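Local coordinates for protein sulfhydryl oxidase 1 (PDB 3LLK) that probably catalyses the FAD-dependent oxidation of thiols to disulfides, passing the electrons to oxygen, at residues Leu61-Arg75 with Phe85-Leu99. Numbering follows the deposited sequence.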
ATOM      1  N   LEU A  61      10.979  -4.365  16.207  1.00 32.18           N
ATOM      2  CA  LEU A  61      12.183  -3.888  15.532  1.00 31.64           C
ATOM      3  C   LEU A  61      11.854  -3.016  14.318  1.00 29.59           C
ATOM      4  O   LEU A  61      12.511  -2.002  14.079  1.00 30.04           O
ATOM      5  CB  LEU A  61      13.053  -5.065  15.083  1.00 33.90           C
ATOM      6  CG  LEU A  61      14.079  -5.622  16.069  1.00 36.41           C
ATOM      7  CD1 LEU A  61      14.762  -6.837  15.456  1.00 35.56           C
ATOM      8  CD2 LEU A  61      15.098  -4.541  16.407  1.00 35.95           C
ATOM      9  N   VAL A  62      10.842  -3.420  13.555  1.00 28.27           N
ATOM     10  CA  VAL A  62      10.442  -2.678  12.361  1.00 25.72           C
ATOM     11  C   VAL A  62       9.794  -1.343  12.723  1.00 26.02           C
ATOM     12  O   VAL A  62      10.064  -0.323  12.089  1.00 23.91           O
ATOM     13  CB  VAL A  62       9.480  -3.519  11.479  1.00 23.77           C
ATOM     14  CG1 VAL A  62       8.920  -2.672  10.332  1.00 24.24           C
ATOM     15  CG2 VAL A  62      10.227  -4.713  10.906  1.00 23.81           C
ATOM     16  N   GLN A  63       8.956  -1.335  13.753  1.00 26.86           N
ATOM     17  CA  GLN A  63       8.316  -0.091  14.154  1.00 27.76           C
ATOM     18  C   GLN A  63       9.362   0.876  14.697  1.00 28.70           C
ATOM     19  O   GLN A  63       9.263   2.087  14.481  1.00 26.91           O
ATOM     20  CB  GLN A  63       7.236  -0.359  15.202  1.00 30.16           C
ATOM     21  CG  GLN A  63       5.974   0.464  15.000  1.00 29.59           C
ATOM     22  CD  GLN A  63       5.485   0.451  13.556  1.00 28.93           C
ATOM     23  OE1 GLN A  63       5.558  -0.568  12.863  1.00 27.30           O
ATOM     24  NE2 GLN A  63       4.979   1.588  13.100  1.00 25.63           N
ATOM     25  N   ASN A  64      10.368   0.348  15.395  1.00 27.35           N
ATOM     26  CA  ASN A  64      11.427   1.194  15.934  1.00 26.69           C
ATOM     27  C   ASN A  64      12.233   1.777  14.768  1.00 25.00           C
ATOM     28  O   ASN A  64      12.676   2.919  14.809  1.00 25.27           O
ATOM     29  CB  ASN A  64      12.360   0.385  16.844  1.00 27.86           C
ATOM     30  CG  ASN A  64      13.521   1.218  17.374  1.00 28.62           C
ATOM     31  OD1 ASN A  64      13.327   2.130  18.180  1.00 30.04           O
ATOM     32  ND2 ASN A  64      14.734   0.919  16.904  1.00 26.53           N
ATOM     33  N   PHE A  65      12.429   0.964  13.737  1.00 25.59           N
ATOM     34  CA  PHE A  65      13.168   1.371  12.550  1.00 23.79           C
ATOM     35  C   PHE A  65      12.426   2.504  11.818  1.00 22.88           C
ATOM     36  O   PHE A  65      13.032   3.503  11.428  1.00 21.92           O
ATOM     37  CB  PHE A  65      13.332   0.167  11.624  1.00 25.27           C
ATOM     38  CG  PHE A  65      13.792   0.517  10.246  1.00 24.37           C
ATOM     39  CD1 PHE A  65      15.126   0.817   9.997  1.00 24.76           C
ATOM     40  CD2 PHE A  65      12.888   0.537   9.190  1.00 26.52           C
ATOM     41  CE1 PHE A  65      15.554   1.131   8.711  1.00 26.84           C
ATOM     42  CE2 PHE A  65      13.305   0.846   7.902  1.00 27.43           C
ATOM     43  CZ  PHE A  65      14.640   1.143   7.662  1.00 24.07           C
ATOM     44  N   LEU A  66      11.119   2.348  11.631  1.00 21.60           N
ATOM     45  CA  LEU A  66      10.334   3.376  10.951  1.00 23.45           C
ATOM     46  C   LEU A  66      10.310   4.685  11.737  1.00 25.34           C
ATOM     47  O   LEU A  66      10.386   5.772  11.153  1.00 24.67           O
ATOM     48  CB  LEU A  66       8.905   2.877  10.700  1.00 20.23           C
ATOM     49  CG  LEU A  66       8.827   1.711   9.707  1.00 22.86           C
ATOM     50  CD1 LEU A  66       7.428   1.098   9.730  1.00 21.40           C
ATOM     51  CD2 LEU A  66       9.197   2.208   8.302  1.00 23.43           C
ATOM     52  N   HIS A  67      10.203   4.592  13.062  1.00 26.18           N
ATOM     53  CA  HIS A  67      10.194   5.795  13.898  1.00 27.89           C
ATOM     54  C   HIS A  67      11.553   6.496  13.802  1.00 27.46           C
ATOM     55  O   HIS A  67      11.629   7.731  13.763  1.00 27.53           O
ATOM     56  CB  HIS A  67       9.901   5.421  15.359  1.00 34.04           C
ATOM     57  CG  HIS A  67      10.038   6.565  16.316  1.00 39.87           C
ATOM     58  ND1 HIS A  67       9.053   7.513  16.492  1.00 43.37           N
ATOM     59  CD2 HIS A  67      11.067   6.941  17.113  1.00 41.53           C
ATOM     60  CE1 HIS A  67       9.468   8.424  17.354  1.00 43.36           C
ATOM     61  NE2 HIS A  67      10.688   8.100  17.745  1.00 43.22           N
ATOM     62  N   SER A  68      12.625   5.708  13.747  1.00 24.76           N
ATOM     63  CA  SER A  68      13.973   6.279  13.658  1.00 24.84           C
ATOM     64  C   SER A  68      14.187   6.980  12.312  1.00 24.76           C
ATOM     65  O   SER A  68      14.815   8.034  12.252  1.00 24.01           O
ATOM     66  CB  SER A  68      15.029   5.185  13.860  1.00 27.46           C
ATOM     67  OG  SER A  68      16.344   5.718  13.823  1.00 27.98           O
ATOM     68  N   VAL A  69      13.661   6.401  11.236  1.00 24.81           N
ATOM     69  CA  VAL A  69      13.801   7.015   9.917  1.00 25.35           C
ATOM     70  C   VAL A  69      12.922   8.257   9.857  1.00 25.54           C
ATOM     71  O   VAL A  69      13.337   9.293   9.351  1.00 25.52           O
ATOM     72  CB  VAL A  69      13.385   6.047   8.788  1.00 26.54           C
ATOM     73  CG1 VAL A  69      13.415   6.770   7.455  1.00 25.73           C
ATOM     74  CG2 VAL A  69      14.338   4.841   8.754  1.00 26.40           C
ATOM     75  N   ASN A  70      11.710   8.145  10.395  1.00 26.88           N
ATOM     76  CA  ASN A  70      10.769   9.257  10.415  1.00 29.50           C
ATOM     77  C   ASN A  70      11.407  10.464  11.110  1.00 31.28           C
ATOM     78  O   ASN A  70      11.378  11.581  10.587  1.00 30.35           O
ATOM     79  CB  ASN A  70       9.492   8.857  11.157  1.00 28.61           C
ATOM     80  CG  ASN A  70       8.378   9.873  10.988  1.00 30.45           C
ATOM     81  OD1 ASN A  70       7.534  10.036  11.868  1.00 34.87           O
ATOM     82  ND2 ASN A  70       8.361  10.550   9.851  1.00 26.04           N
ATOM     83  N   GLU A  71      11.985  10.227  12.287  1.00 32.92           N
ATOM     84  CA  GLU A  71      12.621  11.295  13.061  1.00 34.85           C
ATOM     85  C   GLU A  71      13.847  11.879  12.360  1.00 34.79           C
ATOM     86  O   GLU A  71      14.089  13.086  12.416  1.00 33.80           O
ATOM     87  CB  GLU A  71      13.000  10.784  14.455  1.00 37.28           C
ATOM     88  CG  GLU A  71      11.800  10.557  15.356  1.00 40.30           C
ATOM     89  CD  GLU A  71      10.833  11.735  15.336  1.00 43.36           C
ATOM     90  OE1 GLU A  71      11.285  12.885  15.532  1.00 46.69           O
ATOM     91  OE2 GLU A  71       9.621  11.517  15.128  1.00 45.13           O
ATOM     92  N   TRP A  72      14.617  11.024  11.695  1.00 32.98           N
ATOM     93  CA  TRP A  72      15.786  11.503  10.971  1.00 32.24           C
ATOM     94  C   TRP A  72      15.332  12.478   9.880  1.00 32.58           C
ATOM     95  O   TRP A  72      15.944  13.528   9.677  1.00 30.94           O
ATOM     96  CB  TRP A  72      16.532  10.341  10.324  1.00 31.53           C
ATOM     97  CG  TRP A  72      17.739  10.785   9.565  1.00 33.81           C
ATOM     98  CD1 TRP A  72      18.981  11.046  10.075  1.00 33.54           C
ATOM     99  CD2 TRP A  72      17.819  11.050   8.157  1.00 33.29           C
ATOM    100  NE1 TRP A  72      19.830  11.450   9.071  1.00 35.91           N
ATOM    101  CE2 TRP A  72      19.142  11.465   7.884  1.00 34.78           C
ATOM    102  CE3 TRP A  72      16.900  10.979   7.100  1.00 32.00           C
ATOM    103  CZ2 TRP A  72      19.572  11.809   6.595  1.00 35.89           C
ATOM    104  CZ3 TRP A  72      17.327  11.321   5.815  1.00 34.99           C
ATOM    105  CH2 TRP A  72      18.652  11.731   5.576  1.00 35.41           C
ATOM    106  N   LEU A  73      14.264  12.117   9.174  1.00 32.78           N
ATOM    107  CA  LEU A  73      13.721  12.959   8.108  1.00 33.20           C
ATOM    108  C   LEU A  73      13.237  14.293   8.658  1.00 36.82           C
ATOM    109  O   LEU A  73      13.507  15.348   8.076  1.00 35.48           O
ATOM    110  CB  LEU A  73      12.554  12.259   7.404  1.00 32.31           C
ATOM    111  CG  LEU A  73      12.902  11.150   6.412  1.00 30.98           C
ATOM    112  CD1 LEU A  73      11.631  10.448   5.943  1.00 33.20           C
ATOM    113  CD2 LEU A  73      13.644  11.759   5.230  1.00 34.01           C
ATOM    114  N   LYS A  74      12.511  14.234   9.773  1.00 38.49           N
ATOM    115  CA  LYS A  74      11.976  15.429  10.412  1.00 41.65           C
ATOM    116  C   LYS A  74      13.080  16.399  10.817  1.00 43.21           C
ATOM    117  O   LYS A  74      12.873  17.608  10.820  1.00 44.83           O
ATOM    118  CB  LYS A  74      11.138  15.042  11.637  1.00 42.28           C
ATOM    119  CG  LYS A  74       9.762  14.479  11.283  1.00 44.28           C
ATOM    120  CD  LYS A  74       9.104  13.766  12.457  1.00 45.51           C
ATOM    121  CE  LYS A  74       8.884  14.690  13.638  1.00 48.61           C
ATOM    122  NZ  LYS A  74       8.343  13.957  14.818  1.00 51.79           N
ATOM    123  N   ARG A  75      14.255  15.873  11.149  1.00 45.59           N
ATOM    124  CA  ARG A  75      15.372  16.722  11.544  1.00 48.84           C
ATOM    125  C   ARG A  75      16.073  17.411  10.377  1.00 50.13           C
ATOM    126  O   ARG A  75      16.619  18.499  10.545  1.00 50.96           O
ATOM    127  CB  ARG A  75      16.394  15.921  12.350  1.00 48.15           C
ATOM    128  CG  ARG A  75      16.030  15.783  13.808  1.00 49.65           C
ATOM    129  CD  ARG A  75      17.037  14.921  14.516  1.00 51.48           C
ATOM    130  NE  ARG A  75      16.983  13.548  14.029  1.00 53.35           N
ATOM    131  CZ  ARG A  75      17.916  12.637  14.274  1.00 53.24           C
ATOM    132  NH1 ARG A  75      18.980  12.956  14.998  1.00 54.96           N
ATOM    133  NH2 ARG A  75      17.785  11.409  13.796  1.00 52.48           N
ATOM    134  N   PHE A  85      22.711  10.253   0.883  1.00 26.46           N
ATOM    135  CA  PHE A  85      22.642  10.650   2.282  1.00 28.32           C
ATOM    136  C   PHE A  85      21.521   9.877   2.992  1.00 28.31           C
ATOM    137  O   PHE A  85      21.654   9.506   4.156  1.00 28.39           O
ATOM    138  CB  PHE A  85      22.385  12.156   2.363  1.00 31.35           C
ATOM    139  CG  PHE A  85      22.558  12.733   3.737  1.00 36.74           C
ATOM    140  CD1 PHE A  85      23.681  12.424   4.503  1.00 39.92           C
ATOM    141  CD2 PHE A  85      21.614  13.611   4.258  1.00 37.40           C
ATOM    142  CE1 PHE A  85      23.864  12.984   5.772  1.00 41.73           C
ATOM    143  CE2 PHE A  85      21.787  14.178   5.526  1.00 38.80           C
ATOM    144  CZ  PHE A  85      22.910  13.865   6.282  1.00 39.55           C
ATOM    145  N   PHE A  86      20.418   9.645   2.286  1.00 25.92           N
ATOM    146  CA  PHE A  86      19.291   8.892   2.834  1.00 26.97           C
ATOM    147  C   PHE A  86      19.691   7.414   2.966  1.00 26.36           C
ATOM    148  O   PHE A  86      19.304   6.744   3.919  1.00 26.11           O
ATOM    149  CB  PHE A  86      18.079   9.026   1.907  1.00 25.67           C
ATOM    150  CG  PHE A  86      16.818   8.355   2.419  1.00 25.27           C
ATOM    151  CD1 PHE A  86      16.180   8.820   3.561  1.00 24.71           C
ATOM    152  CD2 PHE A  86      16.241   7.299   1.714  1.00 24.94           C
ATOM    153  CE1 PHE A  86      14.972   8.252   3.998  1.00 25.48           C
ATOM    154  CE2 PHE A  86      15.034   6.720   2.137  1.00 25.46           C
ATOM    155  CZ  PHE A  86      14.399   7.202   3.283  1.00 24.75           C
ATOM    156  N   LYS A  87      20.467   6.912   2.006  1.00 27.57           N
ATOM    157  CA  LYS A  87      20.920   5.517   2.028  1.00 28.47           C
ATOM    158  C   LYS A  87      21.797   5.263   3.252  1.00 30.93           C
ATOM    159  O   LYS A  87      21.748   4.186   3.862  1.00 29.77           O
ATOM    160  CB  LYS A  87      21.728   5.184   0.772  1.00 28.63           C
ATOM    161  CG  LYS A  87      22.430   3.827   0.822  1.00 27.95           C
ATOM    162  CD  LYS A  87      23.152   3.524  -0.479  1.00 30.95           C
ATOM    163  CE  LYS A  87      23.926   2.228  -0.388  1.00 33.04           C
ATOM    164  NZ  LYS A  87      24.960   2.308   0.687  1.00 36.55           N
ATOM    165  N   THR A  88      22.618   6.255   3.584  1.00 30.43           N
ATOM    166  CA  THR A  88      23.499   6.154   4.734  1.00 31.78           C
ATOM    167  C   THR A  88      22.665   6.068   6.009  1.00 31.19           C
ATOM    168  O   THR A  88      23.006   5.316   6.922  1.00 31.72           O
ATOM    169  CB  THR A  88      24.457   7.360   4.797  1.00 30.51           C
ATOM    170  OG1 THR A  88      25.305   7.344   3.639  1.00 32.19           O
ATOM    171  CG2 THR A  88      25.323   7.301   6.044  1.00 30.45           C
ATOM    172  N   ALA A  89      21.565   6.821   6.060  1.00 29.16           N
ATOM    173  CA  ALA A  89      20.684   6.814   7.223  1.00 29.34           C
ATOM    174  C   ALA A  89      20.001   5.451   7.379  1.00 30.18           C
ATOM    175  O   ALA A  89      19.798   4.970   8.496  1.00 30.94           O
ATOM    176  CB  ALA A  89      19.635   7.923   7.096  1.00 30.30           C
ATOM    177  N   LEU A  90      19.638   4.841   6.253  1.00 29.46           N
ATOM    178  CA  LEU A  90      19.005   3.525   6.256  1.00 28.78           C
ATOM    179  C   LEU A  90      20.030   2.494   6.735  1.00 28.94           C
ATOM    180  O   LEU A  90      19.726   1.659   7.587  1.00 27.22           O
ATOM    181  CB  LEU A  90      18.527   3.146   4.847  1.00 27.31           C
ATOM    182  CG  LEU A  90      17.452   4.008   4.172  1.00 27.47           C
ATOM    183  CD1 LEU A  90      17.181   3.477   2.778  1.00 27.05           C
ATOM    184  CD2 LEU A  90      16.173   3.996   4.999  1.00 25.91           C
ATOM    185  N   ASP A  91      21.241   2.563   6.185  1.00 28.96           N
ATOM    186  CA  ASP A  91      22.307   1.630   6.554  1.00 30.08           C
ATOM    187  C   ASP A  91      22.634   1.751   8.041  1.00 30.00           C
ATOM    188  O   ASP A  91      22.793   0.744   8.723  1.00 28.99           O
ATOM    189  CB  ASP A  91      23.585   1.885   5.739  1.00 30.71           C
ATOM    190  CG  ASP A  91      23.379   1.712   4.237  1.00 33.88           C
ATOM    191  OD1 ASP A  91      22.404   1.043   3.826  1.00 32.46           O
ATOM    192  OD2 ASP A  91      24.213   2.241   3.464  1.00 36.60           O
ATOM    193  N   ASP A  92      22.720   2.984   8.538  1.00 31.14           N
ATOM    194  CA  ASP A  92      23.026   3.222   9.948  1.00 32.62           C
ATOM    195  C   ASP A  92      21.972   2.625  10.861  1.00 33.09           C
ATOM    196  O   ASP A  92      22.273   2.198  11.980  1.00 30.84           O
ATOM    197  CB  ASP A  92      23.137   4.716  10.241  1.00 31.75           C
ATOM    198  CG  ASP A  92      24.421   5.316   9.716  1.00 33.99           C
ATOM    199  OD1 ASP A  92      25.277   4.547   9.226  1.00 35.34           O
ATOM    200  OD2 ASP A  92      24.571   6.552   9.802  1.00 31.16           O
ATOM    201  N   ARG A  93      20.737   2.594  10.373  1.00 31.86           N
ATOM    202  CA  ARG A  93      19.633   2.059  11.145  1.00 31.81           C
ATOM    203  C   ARG A  93      19.396   0.578  10.855  1.00 31.66           C
ATOM    204  O   ARG A  93      18.361   0.020  11.210  1.00 31.56           O
ATOM    205  CB  ARG A  93      18.393   2.911  10.886  1.00 30.94           C
ATOM    206  CG  ARG A  93      18.597   4.320  11.437  1.00 33.22           C
ATOM    207  CD  ARG A  93      17.566   5.344  10.977  1.00 31.83           C
ATOM    208  NE  ARG A  93      17.831   6.639  11.603  1.00 31.62           N
ATOM    209  CZ  ARG A  93      18.907   7.394  11.367  1.00 32.18           C
ATOM    210  NH1 ARG A  93      19.833   7.000  10.502  1.00 29.64           N
ATOM    211  NH2 ARG A  93      19.072   8.537  12.024  1.00 31.50           N
ATOM    212  N   LYS A  94      20.380  -0.043  10.211  1.00 31.87           N
ATOM    213  CA  LYS A  94      20.354  -1.468   9.886  1.00 34.07           C
ATOM    214  C   LYS A  94      19.081  -1.984   9.204  1.00 33.90           C
ATOM    215  O   LYS A  94      18.566  -3.045   9.575  1.00 33.25           O
ATOM    216  CB  LYS A  94      20.598  -2.281  11.174  1.00 36.78           C
ATOM    217  CG  LYS A  94      21.805  -1.818  11.985  1.00 39.69           C
ATOM    218  CD  LYS A  94      22.107  -2.737  13.169  1.00 43.43           C
ATOM    219  CE  LYS A  94      22.532  -4.129  12.697  1.00 48.08           C
ATOM    220  NZ  LYS A  94      23.102  -4.969  13.796  1.00 49.99           N
ATOM    221  N   GLU A  95      18.584  -1.273   8.192  1.00 32.90           N
ATOM    222  CA  GLU A  95      17.360  -1.721   7.526  1.00 30.48           C
ATOM    223  C   GLU A  95      17.498  -3.105   6.915  1.00 30.44           C
ATOM    224  O   GLU A  95      16.514  -3.839   6.804  1.00 28.30           O
ATOM    225  CB  GLU A  95      16.912  -0.721   6.451  1.00 33.62           C
ATOM    226  CG  GLU A  95      17.558  -0.850   5.085  1.00 36.05           C
ATOM    227  CD  GLU A  95      17.015  -2.003   4.261  1.00 34.38           C
ATOM    228  OE1 GLU A  95      15.777  -2.156   4.148  1.00 35.78           O
ATOM    229  OE2 GLU A  95      17.839  -2.756   3.710  1.00 38.97           O
ATOM    230  N   GLY A  96      18.715  -3.454   6.510  1.00 30.76           N
ATOM    231  CA  GLY A  96      18.952  -4.762   5.925  1.00 33.30           C
ATOM    232  C   GLY A  96      18.747  -5.863   6.953  1.00 34.16           C
ATOM    233  O   GLY A  96      18.202  -6.921   6.648  1.00 35.81           O
ATOM    234  N   ALA A  97      19.188  -5.614   8.181  1.00 33.69           N
ATOM    235  CA  ALA A  97      19.028  -6.595   9.247  1.00 35.46           C
ATOM    236  C   ALA A  97      17.566  -6.627   9.711  1.00 34.63           C
ATOM    237  O   ALA A  97      16.985  -7.697   9.894  1.00 34.24           O
ATOM    238  CB  ALA A  97      19.959  -6.256  10.421  1.00 34.86           C
ATOM    239  N   VAL A  98      16.984  -5.443   9.883  1.00 33.64           N
ATOM    240  CA  VAL A  98      15.599  -5.299  10.319  1.00 33.21           C
ATOM    241  C   VAL A  98      14.582  -5.815   9.298  1.00 32.92           C
ATOM    242  O   VAL A  98      13.627  -6.496   9.661  1.00 30.88           O
ATOM    243  CB  VAL A  98      15.285  -3.820  10.639  1.00 34.18           C
ATOM    244  CG1 VAL A  98      13.816  -3.653  11.005  1.00 35.34           C
ATOM    245  CG2 VAL A  98      16.180  -3.346  11.777  1.00 33.32           C
ATOM    246  N   LEU A  99      14.768  -5.484   8.024  1.00 33.65           N
ATOM    247  CA  LEU A  99      13.843  -5.955   7.002  1.00 35.57           C
ATOM    248  C   LEU A  99      14.463  -7.154   6.291  1.00 39.37           C
ATOM    249  O   LEU A  99      14.265  -8.295   6.712  1.00 44.31           O
ATOM    250  CB  LEU A  99      13.516  -4.831   6.011  1.00 31.98           C
ATOM    251  CG  LEU A  99      12.825  -3.612   6.650  1.00 30.41           C
ATOM    252  CD1 LEU A  99      12.720  -2.469   5.638  1.00 27.04           C
ATOM    253  CD2 LEU A  99      11.433  -4.011   7.164  1.00 29.71           C
TER
HETATM  254  O   HOH W   1      16.610   9.024  13.962  1.00 32.47           O
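Helix 61-75 and the segment 85-92 pack as an antiparallel pair, their axes 10.4 Å apart at an angle of 147°, with Phe65 nearest Arg93 and Val69 nearest Leu90 along the backbone. The pair lies in the part of the chain matching the FAD-dependent sulfhydryl oxidase family, while the bound FAD is held by residues further along. A Schellman motif with Lys94 at C-prime ends the second helix, and the short helix 95-98 carries Val98 back to Val62, where Val98 CG1 meets Val62 CG2 at 3.7 Å. Arg93 O sits at the edge of the Phe65 ring, 3.5 Å from Phe65 CD1, with Leu90 CD2 near Phe65 CZ; Leu27 of helix 16-30 also touches Phe65 and Phe86. Trp72, its CG anti to the backbone N (chi1 180°), extends its indole across to the partner helix. Ala89 CB sits over one face in a CH-pi contact, 3.8 Å from the centroid of the six-membered ring. Trp72 CZ2 lies over the face of Phe85, the two rings oblique, and Trp72 CZ3 reaches the edge of Phe86, 3.6 Å from Phe86 CD1. The Arg93 guanidinium lies with one face against Trp72 CB. Replacing this tryptophan by an alanine would probably open a gap between Ala89, Phe85 and Phe86 and strip the indole from beside the guanidinium. Arg93 NE makes weak bonds to Ser68 O and OG, a water joins NH2 to Ser68 O, and Arg93 NH1 donates in the guanidinium plane to Ala89 O at 2.9 Å.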